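Transcriptional regulator, BadM/Rrf2 family (Thermincola potens, PDB 4CIC) probably binds DNA as an Rrf2-family (IscR) transcription factor, through a winged helix-turn-helix fold. Local coordinates at residues A[75-85]-A[125-136]; A[21-32]-A[66-75]. The protein carries 3 engineered substitutions. All blocks are in the same frame, centred on the assembly; numbering follows the deposited sequence.

Contact 1: residues A[75-85]-A[125-136]. With NA (sodium ion), chain D.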
loop_
_atom_site.group_PDB
_atom_site.type_symbol
_atom_site.label_atom_id
_atom_site.label_comp_id
_atom_site.label_asym_id
_atom_site.label_seq_id
_atom_site.Cartn_x
_atom_site.Cartn_y
_atom_site.Cartn_z
ATOM N N PRO A 75 -20.509 14.708 -2.547
ATOM C CA PRO A 75 -19.282 14.193 -1.931
ATOM C C PRO A 75 -19.530 13.055 -0.940
ATOM O O PRO A 75 -18.668 12.148 -0.838
ATOM C CB PRO A 75 -18.688 15.423 -1.226
ATOM C CG PRO A 75 -19.207 16.622 -2.092
ATOM C CD PRO A 75 -20.580 16.183 -2.525
ATOM N N ARG A 76 -20.660 13.058 -0.250
ATOM C CA ARG A 76 -20.955 11.991 0.720
ATOM C C ARG A 76 -21.171 10.630 0.049
ATOM O O ARG A 76 -21.092 9.587 0.712
ATOM C CB ARG A 76 -22.167 12.348 1.583
ATOM C CG ARG A 76 -23.461 12.432 0.794
ATOM C CD ARG A 76 -24.584 13.123 1.583
ATOM N NE ARG A 76 -25.798 13.129 0.768
ATOM C CZ ARG A 76 -26.753 12.209 0.856
ATOM N NH1 ARG A 76 -26.649 11.232 1.748
ATOM N NH2 ARG A 76 -27.813 12.271 0.064
ATOM N N ASP A 77 -21.438 10.647 -1.256
ATOM C CA ASP A 77 -21.651 9.417 -2.029
ATOM C C ASP A 77 -20.436 9.033 -2.883
ATOM O O ASP A 77 -20.554 8.218 -3.796
ATOM C CB ASP A 77 -22.877 9.559 -2.935
ATOM C CG ASP A 77 -24.177 9.704 -2.139
ATOM O OD1 ASP A 77 -24.313 9.022 -1.094
ATOM O OD2 ASP A 77 -25.057 10.496 -2.548
ATOM N N ILE A 78 -19.285 9.641 -2.616
ATOM C CA ILE A 78 -18.064 9.248 -3.323
ATOM C C ILE A 78 -17.009 8.840 -2.308
ATOM O O ILE A 78 -16.473 9.691 -1.598
ATOM C CB ILE A 78 -17.514 10.403 -4.223
ATOM C CG1 ILE A 78 -18.571 10.819 -5.239
ATOM C CG2 ILE A 78 -16.228 9.941 -4.938
ATOM C CD1 ILE A 78 -18.216 12.077 -6.028
ATOM N N LYS A 79 -16.690 7.542 -2.252
ATOM C CA LYS A 79 -15.585 7.061 -1.421
ATOM C C LYS A 79 -14.254 7.282 -2.130
ATOM O O LYS A 79 -14.191 7.246 -3.349
ATOM C CB LYS A 79 -15.725 5.551 -1.134
ATOM C CG LYS A 79 -16.972 5.189 -0.372
ATOM C CD LYS A 79 -17.200 3.698 -0.370
ATOM C CE LYS A 79 -18.479 3.351 0.373
ATOM N NZ LYS A 79 -18.684 1.867 0.435
ATOM N N VAL A 80 -13.184 7.512 -1.376
ATOM C CA VAL A 80 -11.878 7.652 -2.000
ATOM C C VAL A 80 -11.569 6.376 -2.787
ATOM O O VAL A 80 -11.007 6.421 -3.882
ATOM C CB VAL A 80 -10.774 7.939 -0.968
ATOM C CG1 VAL A 80 -9.429 7.975 -1.646
ATOM C CG2 VAL A 80 -11.044 9.293 -0.306
ATOM N N GLY A 81 -11.938 5.240 -2.220
ATOM C CA GLY A 81 -11.750 3.975 -2.910
ATOM C C GLY A 81 -12.454 3.863 -4.261
ATOM O O GLY A 81 -11.962 3.166 -5.155
ATOM N N ASP A 82 -13.615 4.506 -4.402
ATOM C CA ASP A 82 -14.334 4.549 -5.681
ATOM C C ASP A 82 -13.478 5.240 -6.738
ATOM O O ASP A 82 -13.464 4.847 -7.900
ATOM C CB ASP A 82 -15.626 5.377 -5.598
ATOM C CG ASP A 82 -16.705 4.768 -4.711
ATOM O OD1 ASP A 82 -16.710 3.536 -4.507
ATOM O OD2 ASP A 82 -17.586 5.545 -4.246
ATOM N N ILE A 83 -12.825 6.328 -6.346
ATOM C CA ILE A 83 -11.994 7.070 -7.274
ATOM C C ILE A 83 -10.806 6.196 -7.697
ATOM O O ILE A 83 -10.472 6.096 -8.879
ATOM C CB ILE A 83 -11.464 8.356 -6.616
ATOM C CG1 ILE A 83 -12.637 9.256 -6.213
ATOM C CG2 ILE A 83 -10.463 9.028 -7.526
ATOM C CD1 ILE A 83 -12.215 10.397 -5.281
ATOM N N ILE A 84 -10.181 5.546 -6.721
ATOM C CA ILE A 84 -9.037 4.692 -7.008
ATOM C C ILE A 84 -9.451 3.524 -7.914
ATOM O O ILE A 84 -8.763 3.210 -8.874
ATOM C CB ILE A 84 -8.401 4.173 -5.700
ATOM C CG1 ILE A 84 -7.833 5.349 -4.879
ATOM C CG2 ILE A 84 -7.322 3.152 -5.986
ATOM C CD1 ILE A 84 -6.959 6.290 -5.664
ATOM N N ARG A 85 -10.573 2.884 -7.624
ATOM C CA ARG A 85 -11.053 1.802 -8.490
ATOM C C ARG A 85 -11.263 2.211 -9.951
ATOM O O ARG A 85 -10.910 1.473 -10.880
ATOM C CB ARG A 85 -12.337 1.195 -7.944
ATOM C CG ARG A 85 -12.107 0.242 -6.798
ATOM C CD ARG A 85 -13.403 -0.394 -6.380
ATOM N NE ARG A 85 -13.264 -1.046 -5.089
ATOM C CZ ARG A 85 -13.564 -0.462 -3.936
ATOM N NH1 ARG A 85 -14.026 0.779 -3.934
ATOM N NH2 ARG A 85 -13.409 -1.119 -2.793
ATOM N N GLU A 125 -7.962 -1.299 1.228
ATOM C CA GLU A 125 -9.323 -1.196 0.707
ATOM C C GLU A 125 -10.278 -0.738 1.799
ATOM O O GLU A 125 -11.170 0.104 1.552
ATOM C CB GLU A 125 -9.784 -2.526 0.107
ATOM C CG GLU A 125 -11.196 -2.483 -0.479
ATOM C CD GLU A 125 -11.652 -3.848 -0.980
ATOM O OE1 GLU A 125 -10.952 -4.847 -0.700
ATOM O OE2 GLU A 125 -12.706 -3.922 -1.649
ATOM N N GLU A 126 -10.084 -1.243 3.016
ATOM C CA GLU A 126 -10.957 -0.830 4.110
ATOM C C GLU A 126 -10.799 0.654 4.460
ATOM O O GLU A 126 -11.801 1.352 4.664
ATOM C CB GLU A 126 -10.770 -1.693 5.357
ATOM C CG GLU A 126 -12.068 -1.836 6.153
ATOM C CD GLU A 126 -11.881 -1.751 7.661
ATOM O OE1 GLU A 126 -10.732 -1.869 8.139
ATOM O OE2 GLU A 126 -12.896 -1.565 8.370
ATOM N N VAL A 127 -9.558 1.136 4.538
ATOM C CA VAL A 127 -9.337 2.552 4.840
ATOM C C VAL A 127 -9.955 3.418 3.760
ATOM O O VAL A 127 -10.715 4.352 4.070
ATOM C CB VAL A 127 -7.837 2.912 4.960
ATOM C CG1 VAL A 127 -7.657 4.429 5.089
ATOM C CG2 VAL A 127 -7.211 2.198 6.157
ATOM N N LEU A 128 -9.685 3.100 2.496
ATOM C CA LEU A 128 -10.120 3.999 1.415
ATOM C C LEU A 128 -11.630 3.957 1.196
ATOM O O LEU A 128 -12.224 4.906 0.664
ATOM C CB LEU A 128 -9.374 3.732 0.115
ATOM C CG LEU A 128 -7.851 3.954 0.204
ATOM C CD1 LEU A 128 -7.195 3.624 -1.104
ATOM C CD2 LEU A 128 -7.565 5.398 0.610
ATOM N N ASP A 129 -12.264 2.871 1.613
ATOM C CA ASP A 129 -13.718 2.819 1.527
ATOM C C ASP A 129 -14.372 3.497 2.726
ATOM O O ASP A 129 -15.570 3.757 2.712
ATOM C CB ASP A 129 -14.192 1.367 1.400
ATOM C CG ASP A 129 -14.042 0.833 -0.013
ATOM O OD1 ASP A 129 -13.781 1.644 -0.938
ATOM O OD2 ASP A 129 -14.210 -0.392 -0.201
ATOM N N SER A 130 -13.585 3.782 3.758
ATOM C CA SER A 130 -14.128 4.351 4.985
ATOM C C SER A 130 -14.118 5.866 4.946
ATOM O O SER A 130 -14.631 6.509 5.856
ATOM C CB SER A 130 -13.327 3.882 6.199
ATOM O OG SER A 130 -12.087 4.569 6.282
ATOM N N ILE A 131 -13.527 6.432 3.895
ATOM C CA ILE A 131 -13.394 7.893 3.797
ATOM C C ILE A 131 -14.117 8.386 2.563
ATOM O O ILE A 131 -13.847 7.926 1.457
ATOM C CB ILE A 131 -11.901 8.292 3.681
ATOM C CG1 ILE A 131 -11.146 7.858 4.940
ATOM C CG2 ILE A 131 -11.740 9.796 3.468
ATOM C CD1 ILE A 131 -9.631 7.823 4.768
ATOM N N THR A 132 -15.026 9.347 2.727
ATOM C CA THR A 132 -15.668 9.923 1.563
ATOM C C THR A 132 -15.135 11.328 1.319
ATOM O O THR A 132 -14.442 11.901 2.163
ATOM C CB THR A 132 -17.196 10.073 1.734
ATOM O OG1 THR A 132 -17.464 11.001 2.789
ATOM C CG2 THR A 132 -17.841 8.733 2.056
ATOM N N LEU A 133 -15.464 11.888 0.167
ATOM C CA LEU A 133 -15.116 13.285 -0.081
ATOM C C LEU A 133 -15.772 14.209 0.947
ATOM O O LEU A 133 -15.173 15.201 1.336
ATOM C CB LEU A 133 -15.434 13.687 -1.516
ATOM C CG LEU A 133 -14.651 13.006 -2.654
ATOM C CD1 LEU A 133 -15.115 13.569 -4.014
ATOM C CD2 LEU A 133 -13.154 13.232 -2.471
ATOM N N ALA A 134 -16.950 13.853 1.454
ATOM C CA ALA A 134 -17.546 14.682 2.513
ATOM C C ALA A 134 -16.707 14.632 3.792
ATOM O O ALA A 134 -16.558 15.639 4.488
ATOM C CB ALA A 134 -18.981 14.264 2.806
ATOM N N ASP A 135 -16.184 13.452 4.123
ATOM C CA ASP A 135 -15.317 13.344 5.288
ATOM C C ASP A 135 -14.087 14.237 5.122
ATOM O O ASP A 135 -13.635 14.887 6.071
ATOM C CB ASP A 135 -14.814 11.902 5.445
ATOM C CG ASP A 135 -15.886 10.924 5.920
ATOM O OD1 ASP A 135 -16.732 11.298 6.749
ATOM O OD2 ASP A 135 -15.850 9.749 5.478
ATOM N N MET A 136 -13.524 14.230 3.918
ATOM C CA MET A 136 -12.362 15.063 3.628
ATOM C C MET A 136 -12.713 16.560 3.734
ATOM O O MET A 136 -11.936 17.351 4.281
ATOM C CB MET A 136 -11.786 14.704 2.250
ATOM C CG MET A 136 -11.132 13.277 2.195
ATOM S SD MET A 136 -10.634 12.898 0.515
ATOM C CE MET A 136 -9.236 13.981 0.270
HETATM NA NA NA D . -10.815 1.153 -13.392
#
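Arg85 meets Asp129 and Glu125 at one end of this contact, where helix 80-85 crosses the dimerization helix of the Rrf2 fold just as that helix gives way, through a short turn, to helix 133-136. The salt bridge to Asp129 is end-on: NH1 faces OD1 and Arg85 NH2 lies 2.8 Å from Asp129 OD2, both oxygens using their syn lone pairs, with guanidinium and carboxylate planes 29° apart. Arg85 NH2 also reaches Glu125 OE2 (3.1 Å) on its anti side, the two planes here turned by 61°, so one nitrogen joins two carboxylates.

Backbone bonds fix the turn. Leu133 N donates to Ile78 O and Val80 N to Ile131 O (2.9 Å) around the single bridge of Lys79 with Thr132, while Gly81 N donates to Leu128 O. Gly81, without a side chain, lets Asp129 OD1 come close to its CA. Thr132 and Asp135 form a capping box: Asp135 N donates to Thr132 OG1, and Thr132 N to Asp135 OD2.

Apolar contacts fill the inner side. Ile83 CD1 and Leu133 CD2 meet tip to tip (4.1 Å), and Pro75 CB rests on Leu133 CB. Val120 of the second subunit packs on Leu128. Val80 places CG1 anti to its backbone N (chi1 176°), against Leu128 CD2, leaving Val80 CG2 3.7 Å from Met136 SD.

Contact 2: residues A[21-32]-A[66-75]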
loop_
_atom_site.group_PDB
_atom_site.type_symbol
_atom_site.label_atom_id
_atom_site.label_comp_id
_atom_site.label_asym_id
_atom_site.label_seq_id
_atom_site.Cartn_x
_atom_site.Cartn_y
_atom_site.Cartn_z
ATOM N N LEU A 21 -12.804 19.631 -6.671
ATOM C CA LEU A 21 -14.213 19.714 -7.079
ATOM C C LEU A 21 -15.191 19.638 -5.896
ATOM O O LEU A 21 -16.197 20.357 -5.860
ATOM C CB LEU A 21 -14.539 18.636 -8.114
ATOM C CG LEU A 21 -13.851 18.815 -9.467
ATOM C CD1 LEU A 21 -14.032 17.569 -10.327
ATOM C CD2 LEU A 21 -14.515 20.020 -10.174
ATOM N N ALA A 22 -14.897 18.792 -4.909
ATOM C CA ALA A 22 -15.746 18.727 -3.711
ATOM C C ALA A 22 -15.807 20.069 -2.982
ATOM O O ALA A 22 -16.879 20.489 -2.496
ATOM C CB ALA A 22 -15.255 17.606 -2.745
ATOM N N GLN A 23 -14.658 20.740 -2.907
ATOM C CA GLN A 23 -14.558 22.052 -2.252
ATOM C C GLN A 23 -15.343 23.118 -2.978
ATOM O O GLN A 23 -15.676 24.137 -2.388
ATOM C CB GLN A 23 -13.103 22.512 -2.160
ATOM C CG GLN A 23 -12.331 21.677 -1.131
ATOM C CD GLN A 23 -10.890 22.142 -0.944
ATOM O OE1 GLN A 23 -10.064 22.036 -1.855
ATOM N NE2 GLN A 23 -10.581 22.645 0.246
ATOM N N HIS A 24 -15.637 22.885 -4.252
ATOM C CA HIS A 24 -16.391 23.879 -5.026
ATOM C C HIS A 24 -17.794 23.425 -5.410
ATOM O O HIS A 24 -18.478 24.099 -6.189
ATOM C CB HIS A 24 -15.599 24.256 -6.284
ATOM C CG HIS A 24 -14.321 24.974 -5.985
ATOM N ND1 HIS A 24 -13.148 24.321 -5.702
ATOM C CD2 HIS A 24 -14.044 26.302 -5.913
ATOM C CE1 HIS A 24 -12.193 25.209 -5.466
ATOM N NE2 HIS A 24 -12.715 26.416 -5.588
ATOM N N PHE A 25 -18.238 22.300 -4.857
ATOM C CA PHE A 25 -19.483 21.660 -5.276
ATOM C C PHE A 25 -20.688 22.580 -5.120
ATOM O O PHE A 25 -21.503 22.678 -6.021
ATOM C CB PHE A 25 -19.682 20.367 -4.486
ATOM C CG PHE A 25 -20.858 19.522 -4.939
ATOM C CD1 PHE A 25 -21.019 19.176 -6.271
ATOM C CD2 PHE A 25 -21.760 19.037 -4.011
ATOM C CE1 PHE A 25 -22.098 18.383 -6.670
ATOM C CE2 PHE A 25 -22.821 18.218 -4.386
ATOM C CZ PHE A 25 -22.993 17.897 -5.721
ATOM N N GLY A 26 -20.791 23.236 -3.974
ATOM C CA GLY A 26 -21.918 24.122 -3.724
ATOM C C GLY A 26 -21.922 25.340 -4.624
ATOM O O GLY A 26 -22.977 25.808 -5.075
ATOM N N GLU A 27 -20.736 25.865 -4.882
ATOM C CA GLU A 27 -20.625 27.106 -5.636
ATOM C C GLU A 27 -20.866 26.898 -7.118
ATOM O O GLU A 27 -21.245 27.829 -7.822
ATOM C CB GLU A 27 -19.261 27.741 -5.400
ATOM C CG GLU A 27 -19.126 28.345 -4.013
ATOM C CD GLU A 27 -17.832 29.112 -3.838
ATOM O OE1 GLU A 27 -16.898 28.904 -4.644
ATOM O OE2 GLU A 27 -17.756 29.933 -2.898
ATOM N N GLY A 28 -20.642 25.680 -7.598
ATOM C CA GLY A 28 -20.885 25.368 -8.995
ATOM C C GLY A 28 -19.633 25.044 -9.790
ATOM O O GLY A 28 -18.554 24.867 -9.228
ATOM N N PRO A 29 -19.772 24.955 -11.115
ATOM C CA PRO A 29 -18.685 24.576 -12.027
ATOM C C PRO A 29 -17.432 25.409 -11.952
ATOM O O PRO A 29 -17.498 26.625 -11.793
ATOM C CB PRO A 29 -19.313 24.737 -13.418
ATOM C CG PRO A 29 -20.566 25.501 -13.200
ATOM C CD PRO A 29 -21.034 25.180 -11.838
ATOM N N VAL A 30 -16.283 24.737 -12.056
ATOM C CA VAL A 30 -15.011 25.434 -12.156
ATOM C C VAL A 30 -14.242 24.925 -13.367
ATOM O O VAL A 30 -14.489 23.827 -13.861
ATOM C CB VAL A 30 -14.165 25.274 -10.882
ATOM C CG1 VAL A 30 -14.868 25.939 -9.701
ATOM C CG2 VAL A 30 -13.906 23.787 -10.595
ATOM N N SER A 31 -13.314 25.732 -13.858
ATOM C CA SER A 31 -12.544 25.344 -15.024
ATOM C C SER A 31 -11.429 24.382 -14.635
ATOM O O SER A 31 -10.954 24.394 -13.494
ATOM C CB SER A 31 -11.939 26.573 -15.690
ATOM O OG SER A 31 -10.979 27.179 -14.845
ATOM N N LEU A 32 -10.992 23.558 -15.581
ATOM C CA LEU A 32 -9.848 22.692 -15.322
ATOM C C LEU A 32 -8.596 23.509 -15.024
ATOM O O LEU A 32 -7.800 23.137 -14.170
ATOM C CB LEU A 32 -9.596 21.723 -16.478
ATOM C CG LEU A 32 -10.601 20.574 -16.559
ATOM C CD1 LEU A 32 -10.061 19.438 -17.417
ATOM C CD2 LEU A 32 -10.960 20.078 -15.159
ATOM N N GLN A 66 -20.015 30.568 -16.451
ATOM C CA GLN A 66 -19.275 29.723 -15.530
ATOM C C GLN A 66 -19.667 28.312 -15.943
ATOM O O GLN A 66 -20.539 27.682 -15.347
ATOM C CB GLN A 66 -19.615 29.999 -14.057
ATOM C CG GLN A 66 -19.126 28.903 -13.094
ATOM C CD GLN A 66 -18.544 29.429 -11.798
ATOM O OE1 GLN A 66 -18.988 29.059 -10.710
ATOM N NE2 GLN A 66 -17.523 30.270 -11.906
ATOM N N GLY A 67 -19.066 27.854 -17.033
ATOM C CA GLY A 67 -19.180 26.472 -17.434
ATOM C C GLY A 67 -18.027 25.798 -16.736
ATOM O O GLY A 67 -17.407 26.390 -15.851
ATOM N N GLY A 68 -17.713 24.573 -17.129
ATOM C CA GLY A 68 -16.629 23.873 -16.480
ATOM C C GLY A 68 -17.092 22.553 -15.916
ATOM O O GLY A 68 -18.020 21.946 -16.441
ATOM N N TYR A 69 -16.445 22.108 -14.842
ATOM C CA TYR A 69 -16.688 20.765 -14.321
ATOM C C TYR A 69 -17.241 20.809 -12.910
ATOM O O TYR A 69 -16.878 21.693 -12.135
ATOM C CB TYR A 69 -15.383 19.955 -14.336
ATOM C CG TYR A 69 -14.977 19.570 -15.743
ATOM C CD1 TYR A 69 -14.198 20.416 -16.524
ATOM C CD2 TYR A 69 -15.423 18.381 -16.309
ATOM C CE1 TYR A 69 -13.852 20.072 -17.823
ATOM C CE2 TYR A 69 -15.081 18.032 -17.600
ATOM C CZ TYR A 69 -14.294 18.876 -18.349
ATOM O OH TYR A 69 -13.955 18.514 -19.633
ATOM N N ILE A 70 -18.106 19.844 -12.584
ATOM C CA ILE A 70 -18.617 19.662 -11.220
ATOM C C ILE A 70 -18.653 18.176 -10.895
ATOM O O ILE A 70 -18.641 17.347 -11.801
ATOM C CB ILE A 70 -20.059 20.215 -11.022
ATOM C CG1 ILE A 70 -21.028 19.589 -12.023
ATOM C CG2 ILE A 70 -20.066 21.676 -11.178
ATOM C CD1 ILE A 70 -22.486 19.888 -11.732
ATOM N N LEU A 71 -18.662 17.834 -9.612
ATOM C CA LEU A 71 -18.895 16.438 -9.241
ATOM C C LEU A 71 -20.250 16.005 -9.780
ATOM O O LEU A 71 -21.216 16.789 -9.797
ATOM C CB LEU A 71 -18.899 16.260 -7.725
ATOM C CG LEU A 71 -17.634 16.539 -6.928
ATOM C CD1 LEU A 71 -17.928 16.364 -5.448
ATOM C CD2 LEU A 71 -16.523 15.595 -7.348
ATOM N N ALA A 72 -20.323 14.744 -10.201
ATOM C CA ALA A 72 -21.564 14.168 -10.717
ATOM C C ALA A 72 -22.371 13.415 -9.650
ATOM O O ALA A 72 -23.506 12.991 -9.909
ATOM C CB ALA A 72 -21.257 13.250 -11.890
ATOM N N ARG A 73 -21.771 13.243 -8.471
ATOM C CA ARG A 73 -22.437 12.711 -7.276
ATOM C C ARG A 73 -22.050 13.614 -6.109
ATOM O O ARG A 73 -21.026 14.293 -6.172
ATOM C CB ARG A 73 -21.956 11.288 -6.956
ATOM C CG ARG A 73 -22.128 10.298 -8.077
ATOM C CD ARG A 73 -22.448 8.919 -7.529
ATOM N NE ARG A 73 -21.373 8.338 -6.715
ATOM C CZ ARG A 73 -20.405 7.563 -7.195
ATOM N NH1 ARG A 73 -20.360 7.297 -8.494
ATOM N NH2 ARG A 73 -19.479 7.057 -6.381
ATOM N N GLU A 74 -22.844 13.600 -5.043
ATOM C CA GLU A 74 -22.554 14.429 -3.867
ATOM C C GLU A 74 -21.314 13.858 -3.200
ATOM O O GLU A 74 -21.086 12.667 -3.290
ATOM C CB GLU A 74 -23.718 14.389 -2.879
ATOM C CG GLU A 74 -24.984 15.149 -3.363
ATOM C CD GLU A 74 -26.212 14.882 -2.501
ATOM O OE1 GLU A 74 -26.108 14.944 -1.259
ATOM O OE2 GLU A 74 -27.285 14.607 -3.072
ATOM N N PRO A 75 -20.509 14.708 -2.547
ATOM C CA PRO A 75 -19.282 14.193 -1.931
ATOM C C PRO A 75 -19.530 13.055 -0.940
ATOM O O PRO A 75 -18.668 12.148 -0.838
ATOM C CB PRO A 75 -18.688 15.423 -1.226
ATOM C CG PRO A 75 -19.207 16.622 -2.092
ATOM C CD PRO A 75 -20.580 16.183 -2.525
HETATM O O HOH W 1 -18.003 20.238 -7.933
HETATM O O HOH W 2 -17.146 22.379 -9.284
#
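Tyr69 and Val30 pair through their backbones in a single antiparallel, hydrogen-bonded bridge that ties the 28-31 loop to the second strand of the wing, the two-stranded hairpin of a winged helix-turn-helix domain. Tyr69 N donates to Val30 O (2.8 Å) and Val30 N to Tyr69 O, both nearly straight. Beside this bridge Leu32 lays CG 3.5 Å from Tyr69 CE1 and CD2 against CD1, crossing the ring obliquely. The Ile70 methyl CG2 is pressed tightly on Pro29, 3.3 Å from its CA.

At the other end Phe25 carries the packing. With CG anti to the backbone N (chi1 -173°), its ring reaches the end of the strand and the residues after it: CE1 sits 3.6 Å from Leu71 O, which approaches the ring edge, while CD2 lies 3.4 Å from Pro75 CD and CE2 nears Glu74 CA. An alanine here would remove the ring and is likely to leave Pro75 CD and Leu71 CB without their shared apolar cover. Leu71 itself reaches inward, CD2 on Leu21 CB (3.7 Å) and CD1 on Ala22.

Farther out, two waters bridge the segments. One donates to Leu21 O and accepts from Leu71 N; the other donates to both Gly28 O and Tyr69 O. Gly28 and Gly68 adopt backbone angles that call for glycine, and a side chain on Gly68 would collide with Val30 O.

Strand 59-62 pairs with strand 68-71 through Lys60 and Val62, Ile50 of helix 43-55 touches both Leu32 and Tyr69, and Leu137 of helix 133-143 packs on Ala22, so the contact joins the wing strand to the end of helix 9-23 and the loop after it, with helices 43-55 and 133-143 alongside.

Overall arrangement
Contact 2 closes before contact 1 opens along the chain, and the two share Pro75, their centres being about 17 Å apart. Strand 68-71 leads through this proline into helix 80-87, carrying the chain from the wing to a helix that packs on the dimerization helix 112-129. The contacts also touch directly: Arg73 NH2 makes a weak salt bridge to Asp82 OD2 (3.2 Å), its stronger bond going to Asp77 O, Ile78 CD1 lies 4.1 Å from Leu71 CD2, and Leu133 CB meets Ala22 CB. The sodium ion belongs to contact 1, bound by Arg85 O (2.5 Å) together with the carbonyl oxygens of Val86 and Glu88; the side chain of Arg73, in contact 2, is about 12 Å from the bound sodium ion.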